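Local coordinates for protein probable manganase-dependent inorganic pyrophosphatase (Clostridium perfringens, PDB 3L2B) that probably hydrolyses inorganic pyrophosphate as a manganese-dependent family II enzyme, its CBS-DRTGG regulatory region binding the activator diadenosine tetraphosphate, at residues 80-85 and 182-187; 88-93 and 166-171; 116-121 and 137-142; 124-129 and 142-147. All coordinates share one frame; numbering follows the deposited sequence.

Contact 1: 80-85 and 182-187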
loop_
_atom_site.group_PDB
_atom_site.type_symbol
_atom_site.label_atom_id
_atom_site.label_comp_id
_atom_site.label_asym_id
_atom_site.label_seq_id
_atom_site.Cartn_x
_atom_site.Cartn_y
_atom_site.Cartn_z
ATOM N N ASP A 80 -18.190 -4.259 8.171
ATOM C CA ASP A 80 -18.536 -4.502 6.743
ATOM C C ASP A 80 -17.330 -4.351 5.794
ATOM O O ASP A 80 -17.104 -5.154 4.879
ATOM C CB ASP A 80 -19.644 -3.541 6.286
ATOM C CG ASP A 80 -21.007 -3.926 6.857
ATOM O OD1 ASP A 80 -21.269 -5.139 6.967
ATOM O OD2 ASP A 80 -21.790 -3.029 7.223
ATOM N N ASN A 81 -16.583 -3.281 6.017
ATOM C CA ASN A 81 -15.438 -2.966 5.168
ATOM C C ASN A 81 -14.375 -4.049 5.250
ATOM O O ASN A 81 -13.855 -4.520 4.219
ATOM C CB ASN A 81 -14.858 -1.592 5.512
ATOM C CG ASN A 81 -15.635 -0.477 4.864
ATOM O OD1 ASN A 81 -16.785 -0.663 4.491
ATOM N ND2 ASN A 81 -15.013 0.673 4.702
ATOM N N ILE A 82 -14.120 -4.470 6.488
ATOM C CA ILE A 82 -13.164 -5.523 6.773
ATOM C C ILE A 82 -13.657 -6.821 6.150
ATOM O O ILE A 82 -12.887 -7.537 5.490
ATOM C CB ILE A 82 -12.931 -5.722 8.286
ATOM C CG1 ILE A 82 -12.223 -4.514 8.890
ATOM C CG2 ILE A 82 -12.066 -6.937 8.532
ATOM C CD1 ILE A 82 -12.303 -4.429 10.438
ATOM N N LEU A 83 -14.947 -7.119 6.326
ATOM C CA LEU A 83 -15.511 -8.348 5.737
ATOM C C LEU A 83 -15.302 -8.361 4.228
ATOM O O LEU A 83 -14.881 -9.368 3.672
ATOM C CB LEU A 83 -17.004 -8.529 6.035
ATOM C CG LEU A 83 -17.365 -9.023 7.437
ATOM C CD1 LEU A 83 -18.909 -8.972 7.636
ATOM C CD2 LEU A 83 -16.815 -10.420 7.697
ATOM N N ASP A 84 -15.577 -7.240 3.571
ATOM C CA ASP A 84 -15.463 -7.157 2.105
ATOM C C ASP A 84 -14.019 -7.330 1.658
ATOM O O ASP A 84 -13.734 -8.071 0.738
ATOM C CB ASP A 84 -15.943 -5.802 1.580
ATOM C CG ASP A 84 -15.779 -5.674 0.050
ATOM O OD1 ASP A 84 -16.603 -6.258 -0.679
ATOM O OD2 ASP A 84 -14.827 -5.009 -0.437
ATOM N N THR A 85 -13.119 -6.622 2.335
ATOM C CA THR A 85 -11.721 -6.555 1.949
ATOM C C THR A 85 -11.039 -7.915 2.096
ATOM O O THR A 85 -10.206 -8.286 1.303
ATOM C CB THR A 85 -10.948 -5.521 2.812
ATOM O OG1 THR A 85 -11.576 -4.239 2.678
ATOM C CG2 THR A 85 -9.484 -5.430 2.372
ATOM N N VAL A 182 -5.422 -3.181 5.530
ATOM C CA VAL A 182 -5.432 -1.690 5.505
ATOM C C VAL A 182 -6.264 -1.124 4.340
ATOM O O VAL A 182 -6.654 0.048 4.345
ATOM C CB VAL A 182 -4.063 -1.057 5.483
ATOM C CG1 VAL A 182 -3.302 -1.498 6.754
ATOM C CG2 VAL A 182 -3.285 -1.429 4.191
ATOM N N GLN A 183 -6.590 -1.989 3.397
ATOM C CA GLN A 183 -7.407 -1.603 2.261
ATOM C C GLN A 183 -8.881 -1.485 2.667
ATOM O O GLN A 183 -9.733 -1.120 1.888
ATOM C CB GLN A 183 -7.265 -2.638 1.141
ATOM C CG GLN A 183 -5.789 -2.871 0.717
ATOM C CD GLN A 183 -5.699 -3.728 -0.517
ATOM O OE1 GLN A 183 -6.714 -4.020 -1.134
ATOM N NE2 GLN A 183 -4.486 -4.149 -0.879
ATOM N N SER A 184 -9.164 -1.800 3.910
ATOM C CA SER A 184 -10.518 -1.798 4.390
ATOM C C SER A 184 -10.856 -0.435 4.995
ATOM O O SER A 184 -12.021 -0.140 5.244
ATOM C CB SER A 184 -10.701 -2.933 5.415
ATOM O OG SER A 184 -10.122 -2.532 6.608
ATOM N N LEU A 185 -9.833 0.404 5.186
ATOM C CA LEU A 185 -10.015 1.755 5.738
ATOM C C LEU A 185 -11.065 2.592 4.980
ATOM O O LEU A 185 -11.075 2.634 3.745
ATOM C CB LEU A 185 -8.704 2.556 5.728
ATOM C CG LEU A 185 -7.574 2.059 6.635
ATOM C CD1 LEU A 185 -6.306 2.903 6.474
ATOM C CD2 LEU A 185 -8.014 2.055 8.040
ATOM N N PRO A 186 -11.911 3.327 5.715
ATOM C CA PRO A 186 -12.846 4.206 4.986
ATOM C C PRO A 186 -12.169 5.395 4.360
ATOM O O PRO A 186 -11.245 5.951 4.930
ATOM C CB PRO A 186 -13.815 4.687 6.084
ATOM C CG PRO A 186 -13.002 4.655 7.366
ATOM C CD PRO A 186 -11.965 3.522 7.166
ATOM N N VAL A 187 -12.644 5.791 3.183
ATOM C CA VAL A 187 -11.975 6.840 2.438
ATOM C C VAL A 187 -11.847 8.118 3.270
ATOM O O VAL A 187 -10.852 8.848 3.117
ATOM C CB VAL A 187 -12.622 7.120 1.043
ATOM C CG1 VAL A 187 -12.387 5.920 0.078
ATOM C CG2 VAL A 187 -14.070 7.417 1.183
#
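Thr85 and Ser184 form the tight part of this contact: OG1 of Thr85 lies 3.2 Å from CB of Ser184, and the Ser184 CA is just as near. What holds the hydroxyl there is a bond within its own helix. Thr85 OG1, placed anti to its carbonyl carbon (chi1 -58°), donates to Asn81 O at 2.8 Å from one face of that carbonyl, while Thr85 N reaches the same oxygen from the opposite face. One turn earlier, Asn81 ND2 donates to Ser184 O at 3.1 Å, with the acceptor close to the amide plane. The same nitrogen also bonds to Glu23 O. Asn81 thus ties helix 79-85 of the DRTGG domain both to the 3-10 turn that follows helix 174-180 and to the first CBS region. The serine's hydroxyl, in turn, is taken up by Ile181 O. Plain van der Waals contacts flank the closer approach: Ile82 CG1 to Ser184 OG at 3.7 Å, and Thr85 CG2 to Gln183 CB at 3.8 Å. The looser edge is at Pro186, whose CA is 4.2 Å from Asn81 ND2. The helix face turned from the contact carries the exposed Asp80; on the other side, the buried Gln183 meets Met64 of the second subunit.

Contact 2: 88-93 and 166-171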
loop_
_atom_site.group_PDB
_atom_site.type_symbol
_atom_site.label_atom_id
_atom_site.label_comp_id
_atom_site.label_asym_id
_atom_site.label_seq_id
_atom_site.Cartn_x
_atom_site.Cartn_y
_atom_site.Cartn_z
ATOM N N ALA A 88 -14.378 -12.050 3.885
ATOM C CA ALA A 88 -14.604 -12.834 5.093
ATOM C C ALA A 88 -16.084 -12.997 5.392
ATOM O O ALA A 88 -16.914 -12.228 4.966
ATOM C CB ALA A 88 -13.915 -12.178 6.255
ATOM N N GLU A 89 -16.387 -14.020 6.160
ATOM C CA GLU A 89 -17.734 -14.199 6.676
ATOM C C GLU A 89 -17.652 -14.140 8.180
ATOM O O GLU A 89 -16.703 -14.642 8.780
ATOM C CB GLU A 89 -18.334 -15.550 6.213
ATOM C CG GLU A 89 -18.610 -15.649 4.693
ATOM C CD GLU A 89 -19.978 -15.087 4.254
ATOM O OE1 GLU A 89 -21.022 -15.530 4.800
ATOM O OE2 GLU A 89 -20.016 -14.225 3.334
ATOM N N ALA A 90 -18.662 -13.524 8.770
ATOM C CA ALA A 90 -18.773 -13.415 10.212
ATOM C C ALA A 90 -19.465 -14.641 10.759
ATOM O O ALA A 90 -20.402 -15.158 10.158
ATOM C CB ALA A 90 -19.530 -12.155 10.584
ATOM N N GLN A 91 -18.960 -15.112 11.893
ATOM C CA GLN A 91 -19.561 -16.224 12.637
ATOM C C GLN A 91 -20.256 -15.744 13.901
ATOM O O GLN A 91 -21.194 -16.355 14.393
ATOM C CB GLN A 91 -18.500 -17.255 13.028
ATOM C CG GLN A 91 -18.088 -18.136 11.891
ATOM C CD GLN A 91 -17.228 -17.416 10.922
ATOM O OE1 GLN A 91 -16.123 -17.007 11.263
ATOM N NE2 GLN A 91 -17.725 -17.225 9.711
ATOM N N ASN A 92 -19.726 -14.666 14.452
ATOM C CA ASN A 92 -20.409 -13.927 15.497
ATOM C C ASN A 92 -20.090 -12.459 15.377
ATOM O O ASN A 92 -19.001 -12.079 14.938
ATOM C CB ASN A 92 -19.984 -14.413 16.876
ATOM C CG ASN A 92 -20.809 -13.798 17.978
ATOM O OD1 ASN A 92 -22.028 -13.834 17.921
ATOM N ND2 ASN A 92 -20.157 -13.261 18.998
ATOM N N ILE A 93 -21.062 -11.652 15.777
ATOM C CA ILE A 93 -20.926 -10.207 15.781
ATOM C C ILE A 93 -21.372 -9.583 17.097
ATOM O O ILE A 93 -22.495 -9.814 17.564
ATOM C CB ILE A 93 -21.762 -9.561 14.675
ATOM C CG1 ILE A 93 -21.393 -10.147 13.306
ATOM C CG2 ILE A 93 -21.557 -8.032 14.688
ATOM C CD1 ILE A 93 -22.311 -9.660 12.181
ATOM N N THR A 166 -16.547 -10.441 18.452
ATOM C CA THR A 166 -16.770 -10.579 17.011
ATOM C C THR A 166 -15.733 -11.513 16.398
ATOM O O THR A 166 -14.528 -11.415 16.675
ATOM C CB THR A 166 -16.695 -9.249 16.305
ATOM O OG1 THR A 166 -17.624 -8.353 16.910
ATOM C CG2 THR A 166 -17.016 -9.400 14.795
ATOM N N VAL A 167 -16.227 -12.448 15.597
ATOM C CA VAL A 167 -15.389 -13.443 14.959
ATOM C C VAL A 167 -15.709 -13.532 13.480
ATOM O O VAL A 167 -16.858 -13.602 13.100
ATOM C CB VAL A 167 -15.633 -14.812 15.545
ATOM C CG1 VAL A 167 -14.653 -15.804 14.951
ATOM C CG2 VAL A 167 -15.547 -14.759 17.055
ATOM N N ILE A 168 -14.675 -13.532 12.653
ATOM C CA ILE A 168 -14.843 -13.709 11.238
ATOM C C ILE A 168 -13.793 -14.646 10.674
ATOM O O ILE A 168 -12.804 -14.978 11.326
ATOM C CB ILE A 168 -14.786 -12.372 10.496
ATOM C CG1 ILE A 168 -13.352 -11.803 10.515
ATOM C CG2 ILE A 168 -15.786 -11.384 11.113
ATOM C CD1 ILE A 168 -13.207 -10.450 9.795
ATOM N N THR A 169 -14.042 -15.069 9.445
ATOM C CA THR A 169 -13.180 -16.014 8.757
ATOM C C THR A 169 -12.894 -15.562 7.343
ATOM O O THR A 169 -13.803 -15.266 6.572
ATOM C CB THR A 169 -13.827 -17.411 8.682
ATOM O OG1 THR A 169 -13.929 -17.953 10.004
ATOM C CG2 THR A 169 -12.962 -18.350 7.820
ATOM N N THR A 170 -11.613 -15.520 7.008
ATOM C CA THR A 170 -11.201 -15.168 5.655
ATOM C C THR A 170 -10.537 -16.349 4.962
ATOM O O THR A 170 -9.971 -17.203 5.619
ATOM C CB THR A 170 -10.191 -14.002 5.664
ATOM O OG1 THR A 170 -9.714 -13.786 4.325
ATOM C CG2 THR A 170 -9.002 -14.321 6.563
ATOM N N PRO A 171 -10.549 -16.383 3.623
ATOM C CA PRO A 171 -9.819 -17.501 2.989
ATOM C C PRO A 171 -8.294 -17.307 2.994
ATOM O O PRO A 171 -7.523 -18.230 2.789
ATOM C CB PRO A 171 -10.369 -17.506 1.559
ATOM C CG PRO A 171 -10.978 -16.188 1.353
ATOM C CD PRO A 171 -11.442 -15.694 2.674
#
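The Gln91 side chain crosses that of Thr169 at about a right angle, with its OE1 poised over the face of the Ile168-Thr169 peptide, 3.4 Å from Ile168 C. Thr169 OG1 donates to this OE1 at 2.7 Å, coming from well above the amide plane (50° out of it) and not along a lone pair. At the nitrogen edge, NE2 makes a weak bond back to Glu89 O. A bend at chi2 (74°) folds the Gln91 chain over so that its amide can meet both. The second flat amide, that of Asn92, points to the same face of the sheet as Val167, and its ND2 bonds to Ile165 O. Helix 154-163 covers this side, through Ile157 on Gln91 and Ala160 on Asn92 and Val167. Beneath these groups the strands run antiparallel. Glu89 and Thr169 are a hydrogen-bonded pair, and a classic beta bulge follows, in which Gln91 and Asn92 both face Val167. Val167 O takes Gln91 N at 2.9 Å and Asn92 N only weakly at 3.3 Å. On the face of Ala90 and Ile168, Ile168 CG2 comes to 3.9 Å from Ala90 CB, while its CD1 reaches Ala88 CB at 4.0 Å; helix 79-85 packs on Ile168 through Ile82 and Leu83.

Contact 3: 116-121 and 137-142; sequences EFISEG and IELKVS
Ser142 OG donates to Gly121 O over just 2.6 Å, the shortest polar bond between 116-121 and 137-142. The approach is steep: the hydroxyl stands 60° out of the carbonyl plane, a position consistent with chi1 of 65°, which sets OG between the backbone N and the carbonyl carbon of Ser142. The same OG is also hydrogen-bonded to Asp122 O, so the hydroxyl lies between two successive carbonyls, which would have to share its single proton if both bonds form at once. A second crossing bond runs the other way, from Gly121 N to Lys140 O at 2.9 Å. At the backbone angles of Gly121 (phi 100°) a CB would be jammed against the preceding carbonyl O. Lys140, the first residue to leave helical angles after helix 130-138, has positive phi, with two bonds back into the last turn: a Schellman motif. The carbonyl that follows this reversal is the one that Gly121 uses. Ahead of strand 123-126, the loop is therefore fastened beside the exit from the helix. On the apolar side, Ile118 CG2 meets Val141 CG1 at 3.6 Å and, more loosely, Leu139 CD1 at 4.3 Å. On the exposed side Glu120 lies across the aliphatic part of Lys140, its OE1 3.6 Å from CD, but the charged ends do not meet: OE1 and NZ of this pair are 5.5 Å apart, too far for a salt bridge.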
loop_
_atom_site.group_PDB
_atom_site.type_symbol
_atom_site.label_atom_id
_atom_site.label_comp_id
_atom_site.label_asym_id
_atom_site.label_seq_id
_atom_site.Cartn_x
_atom_site.Cartn_y
_atom_site.Cartn_z
ATOM N N GLU A 116 1.066 -11.910 26.268
ATOM C CA GLU A 116 2.127 -10.866 26.376
ATOM C C GLU A 116 2.192 -9.914 25.191
ATOM O O GLU A 116 2.797 -8.849 25.267
ATOM C CB GLU A 116 3.498 -11.489 26.604
ATOM C CG GLU A 116 3.920 -12.553 25.626
ATOM C CD GLU A 116 5.102 -13.345 26.139
ATOM O OE1 GLU A 116 4.925 -14.544 26.498
ATOM O OE2 GLU A 116 6.205 -12.741 26.205
ATOM N N PHE A 117 1.563 -10.307 24.096
ATOM C CA PHE A 117 1.507 -9.467 22.898
ATOM C C PHE A 117 0.092 -8.975 22.602
ATOM O O PHE A 117 -0.115 -7.988 21.902
ATOM C CB PHE A 117 2.041 -10.249 21.684
ATOM C CG PHE A 117 3.491 -10.677 21.818
ATOM C CD1 PHE A 117 4.517 -9.739 21.771
ATOM C CD2 PHE A 117 3.824 -12.008 21.973
ATOM C CE1 PHE A 117 5.862 -10.132 21.901
ATOM C CE2 PHE A 117 5.164 -12.402 22.091
ATOM C CZ PHE A 117 6.169 -11.462 22.059
ATOM N N ILE A 118 -0.884 -9.681 23.142
ATOM C CA ILE A 118 -2.264 -9.481 22.760
ATOM C C ILE A 118 -3.079 -9.083 23.969
ATOM O O ILE A 118 -2.982 -9.663 25.033
ATOM C CB ILE A 118 -2.835 -10.734 22.059
ATOM C CG1 ILE A 118 -2.070 -10.985 20.754
ATOM C CG2 ILE A 118 -4.349 -10.565 21.788
ATOM C CD1 ILE A 118 -2.414 -12.275 20.037
ATOM N N SER A 119 -3.906 -8.089 23.752
ATOM C CA SER A 119 -4.490 -7.307 24.820
ATOM C C SER A 119 -5.983 -7.041 24.523
ATOM O O SER A 119 -6.389 -6.904 23.352
ATOM C CB SER A 119 -3.700 -5.994 24.863
ATOM O OG SER A 119 -3.780 -5.373 26.109
ATOM N N GLU A 120 -6.794 -6.983 25.575
ATOM C CA GLU A 120 -8.240 -6.675 25.414
ATOM C C GLU A 120 -8.451 -5.575 24.377
ATOM O O GLU A 120 -7.899 -4.491 24.478
ATOM C CB GLU A 120 -8.916 -6.307 26.768
ATOM C CG GLU A 120 -10.331 -5.646 26.623
ATOM C CD GLU A 120 -11.241 -5.806 27.846
ATOM O OE1 GLU A 120 -10.809 -6.357 28.872
ATOM O OE2 GLU A 120 -12.415 -5.388 27.771
ATOM N N GLY A 121 -9.249 -5.885 23.362
ATOM C CA GLY A 121 -9.604 -4.913 22.324
ATOM C C GLY A 121 -8.830 -5.034 21.036
ATOM O O GLY A 121 -9.165 -4.410 20.001
ATOM N N ILE A 137 -10.165 -15.346 22.616
ATOM C CA ILE A 137 -11.490 -14.975 23.070
ATOM C C ILE A 137 -11.454 -14.638 24.560
ATOM O O ILE A 137 -12.021 -13.637 24.974
ATOM C CB ILE A 137 -12.538 -16.068 22.743
ATOM C CG1 ILE A 137 -12.820 -16.062 21.238
ATOM C CG2 ILE A 137 -13.827 -15.854 23.545
ATOM C CD1 ILE A 137 -13.342 -17.364 20.730
ATOM N N GLU A 138 -10.743 -15.453 25.349
ATOM C CA GLU A 138 -10.569 -15.198 26.798
ATOM C C GLU A 138 -9.847 -13.877 27.061
ATOM O O GLU A 138 -10.047 -13.241 28.093
ATOM C CB GLU A 138 -9.821 -16.348 27.511
ATOM C CG GLU A 138 -9.247 -15.962 28.879
ATOM C CD GLU A 138 -8.886 -17.163 29.784
ATOM O OE1 GLU A 138 -7.707 -17.639 29.737
ATOM O OE2 GLU A 138 -9.782 -17.620 30.553
ATOM N N LEU A 139 -8.989 -13.468 26.137
ATOM C CA LEU A 139 -8.239 -12.218 26.306
ATOM C C LEU A 139 -9.084 -11.027 25.856
ATOM O O LEU A 139 -8.629 -9.884 25.846
ATOM C CB LEU A 139 -6.904 -12.253 25.539
ATOM C CG LEU A 139 -5.746 -13.009 26.200
ATOM C CD1 LEU A 139 -4.580 -13.220 25.202
ATOM C CD2 LEU A 139 -5.274 -12.255 27.415
ATOM N N LYS A 140 -10.323 -11.320 25.474
ATOM C CA LYS A 140 -11.299 -10.299 25.066
ATOM C C LYS A 140 -10.809 -9.421 23.930
ATOM O O LYS A 140 -10.910 -8.209 23.955
ATOM C CB LYS A 140 -11.736 -9.462 26.265
ATOM C CG LYS A 140 -12.379 -10.319 27.410
ATOM C CD LYS A 140 -12.601 -9.478 28.653
ATOM C CE LYS A 140 -13.481 -10.188 29.695
ATOM N NZ LYS A 140 -12.720 -11.215 30.444
ATOM N N VAL A 141 -10.262 -10.069 22.920
ATOM C CA VAL A 141 -9.982 -9.383 21.663
ATOM C C VAL A 141 -11.317 -8.822 21.137
ATOM O O VAL A 141 -12.384 -9.394 21.364
ATOM C CB VAL A 141 -9.335 -10.300 20.630
ATOM C CG1 VAL A 141 -7.892 -10.700 21.066
ATOM C CG2 VAL A 141 -10.197 -11.512 20.387
ATOM N N SER A 142 -11.247 -7.673 20.498
ATOM C CA SER A 142 -12.439 -7.069 19.951
ATOM C C SER A 142 -12.794 -7.766 18.638
ATOM O O SER A 142 -13.946 -7.793 18.232
ATOM C CB SER A 142 -12.246 -5.570 19.723
ATOM O OG SER A 142 -11.260 -5.330 18.736
#

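Contact 4: 124-129 and 142-147; sequences AIAGDR and SLLIVT
Leu144 and Ala126 meet at the apolar centre, CD1 of the leucine lying 3.9 Å from the alanine CB. Leu144 sends CG anti to its backbone N (chi1 -177°), which carries CD1 across toward the adjoining strand, where it also comes within 4.5 Å of Ala124 CB. Small alanines on one strand thus accept a branched side chain from the other. On the opposite face, that of Ile125 and Ile145, Ile125 CG1 is 4.4 Å from Ile145 CB; Ile125 CG2 also touches Thr147 CG2, just beyond the strand, at 3.5 Å, these two side chains crossing at about a right angle. Between these two layers runs a regular parallel ladder that pairs Ala124, Ile125 and Ala126 with Leu144, Ile145 and Val146; the strand axes are 4.9 Å apart and 25° from parallel. Its backbone bonds alternate in direction, as parallel pairing requires: Ala126 N gives to Ile145 O at 2.9 Å, and Thr147 N to Ala126 O at 2.8 Å. At the polar end Ala126 O receives a second donor, Thr147 OG1 at 3.2 Å, which approaches from above the carbonyl plane (44° out of it), whereas Thr147 N comes nearly straight on to the oxygen. Beside it Val146 CG1 packs against Gly127 O, an oxygen that itself bonds to Gln133 NE2. The two strands are those of a beta-alpha-beta unit whose helix, 130-138, lays Leu136 on Ala124, Ala126 and Leu144, while helix 174-180 packs on Ile125 and Thr147 and strand 166-169 flanks 143-146.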
loop_
_atom_site.group_PDB
_atom_site.type_symbol
_atom_site.label_atom_id
_atom_site.label_comp_id
_atom_site.label_asym_id
_atom_site.label_seq_id
_atom_site.Cartn_x
_atom_site.Cartn_y
_atom_site.Cartn_z
ATOM N N ALA A 124 -6.895 -9.742 16.329
ATOM C CA ALA A 124 -5.987 -10.888 16.233
ATOM C C ALA A 124 -6.197 -11.699 14.984
ATOM O O ALA A 124 -7.279 -12.150 14.698
ATOM C CB ALA A 124 -6.126 -11.784 17.456
ATOM N N ILE A 125 -5.120 -11.888 14.244
ATOM C CA ILE A 125 -5.131 -12.759 13.091
ATOM C C ILE A 125 -4.577 -14.090 13.523
ATOM O O ILE A 125 -3.467 -14.170 14.009
ATOM C CB ILE A 125 -4.293 -12.191 11.956
ATOM C CG1 ILE A 125 -4.912 -10.883 11.458
ATOM C CG2 ILE A 125 -4.179 -13.213 10.868
ATOM C CD1 ILE A 125 -3.962 -10.058 10.632
ATOM N N ALA A 126 -5.393 -15.129 13.359
ATOM C CA ALA A 126 -5.128 -16.455 13.915
ATOM C C ALA A 126 -5.413 -17.549 12.924
ATOM O O ALA A 126 -6.223 -17.390 12.014
ATOM C CB ALA A 126 -6.000 -16.687 15.157
ATOM N N GLY A 127 -4.763 -18.682 13.142
ATOM C CA GLY A 127 -4.998 -19.878 12.339
ATOM C C GLY A 127 -6.117 -20.769 12.844
ATOM O O GLY A 127 -6.982 -20.355 13.611
ATOM N N ASP A 128 -6.024 -22.021 12.411
ATOM C CA ASP A 128 -7.046 -23.067 12.578
ATOM C C ASP A 128 -7.095 -23.596 14.011
ATOM O O ASP A 128 -8.080 -24.235 14.430
ATOM C CB ASP A 128 -6.719 -24.240 11.631
ATOM C CG ASP A 128 -7.936 -25.073 11.263
ATOM O OD1 ASP A 128 -8.936 -25.086 12.021
ATOM O OD2 ASP A 128 -7.882 -25.732 10.199
ATOM N N ARG A 129 -6.029 -23.348 14.759
ATOM C CA ARG A 129 -5.897 -23.926 16.094
ATOM C C ARG A 129 -7.001 -23.417 17.012
ATOM O O ARG A 129 -7.108 -22.209 17.254
ATOM C CB ARG A 129 -4.508 -23.612 16.687
ATOM C CG ARG A 129 -3.320 -24.252 15.936
ATOM C CD ARG A 129 -1.986 -24.039 16.692
ATOM N NE ARG A 129 -2.037 -24.581 18.063
ATOM C CZ ARG A 129 -1.154 -24.321 19.028
ATOM N NH1 ARG A 129 -0.111 -23.518 18.811
ATOM N NH2 ARG A 129 -1.323 -24.864 20.229
ATOM N N SER A 142 -11.247 -7.673 20.498
ATOM C CA SER A 142 -12.439 -7.069 19.951
ATOM C C SER A 142 -12.794 -7.766 18.638
ATOM O O SER A 142 -13.946 -7.793 18.232
ATOM C CB SER A 142 -12.246 -5.570 19.723
ATOM O OG SER A 142 -11.260 -5.330 18.736
ATOM N N LEU A 143 -11.797 -8.351 17.991
ATOM C CA LEU A 143 -12.023 -9.033 16.701
ATOM C C LEU A 143 -11.060 -10.162 16.484
ATOM O O LEU A 143 -9.838 -9.969 16.484
ATOM C CB LEU A 143 -11.957 -8.066 15.528
ATOM C CG LEU A 143 -12.161 -8.635 14.118
ATOM C CD1 LEU A 143 -13.509 -9.364 14.015
ATOM C CD2 LEU A 143 -12.046 -7.529 13.063
ATOM N N LEU A 144 -11.646 -11.338 16.285
ATOM C CA LEU A 144 -10.920 -12.538 15.899
ATOM C C LEU A 144 -11.084 -12.801 14.407
ATOM O O LEU A 144 -12.184 -13.002 13.923
ATOM C CB LEU A 144 -11.398 -13.727 16.717
ATOM C CG LEU A 144 -10.690 -15.072 16.490
ATOM C CD1 LEU A 144 -9.200 -14.940 16.664
ATOM C CD2 LEU A 144 -11.262 -16.113 17.449
ATOM N N ILE A 145 -9.961 -12.742 13.686
ATOM C CA ILE A 145 -9.918 -13.082 12.270
ATOM C C ILE A 145 -9.227 -14.437 12.097
ATOM O O ILE A 145 -8.031 -14.567 12.315
ATOM C CB ILE A 145 -9.198 -12.005 11.443
ATOM C CG1 ILE A 145 -9.675 -10.608 11.829
ATOM C CG2 ILE A 145 -9.453 -12.182 9.970
ATOM C CD1 ILE A 145 -9.129 -9.488 10.934
ATOM N N VAL A 146 -10.003 -15.440 11.704
ATOM C CA VAL A 146 -9.467 -16.777 11.443
ATOM C C VAL A 146 -9.097 -16.888 9.976
ATOM O O VAL A 146 -9.905 -16.557 9.093
ATOM C CB VAL A 146 -10.431 -17.898 11.857
ATOM C CG1 VAL A 146 -9.800 -19.288 11.586
ATOM C CG2 VAL A 146 -10.826 -17.753 13.344
ATOM N N THR A 147 -7.853 -17.313 9.734
ATOM C CA THR A 147 -7.289 -17.418 8.378
ATOM C C THR A 147 -7.580 -18.784 7.771
ATOM O O THR A 147 -8.107 -19.676 8.426
ATOM C CB THR A 147 -5.718 -17.234 8.351
ATOM O OG1 THR A 147 -5.084 -18.265 9.106
ATOM C CG2 THR A 147 -5.283 -15.925 8.932
#

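In the fold
Contacts 2 and 4 belong to one mixed sheet: strands 166-169 and 143-146 are neighbours, joined by backbone bonds such as Ile168 N to Leu144 O at 2.8 Å. Contact 4 is the buried parallel part, ruled by ladder bonds and aliphatic packing; contact 2 adds the antiparallel edge strand, partly buried, where a bulge brings in polar side chains. Contact 3, more exposed, shares Ser142 with contact 4 and joins the loop ahead of strand 123-126 to the end of helix 130-138, elements of the unit that contact 4 pairs, with two isolated hydrogen bonds and a small apolar patch in place of a ladder. Contact 1, buried near the chain's centre, joins helix to turn; Leu83 reaches contact 2 by a probable bond from Ala88 N to its O and by packing, and Ile82 packs on Leu143 of contact 4.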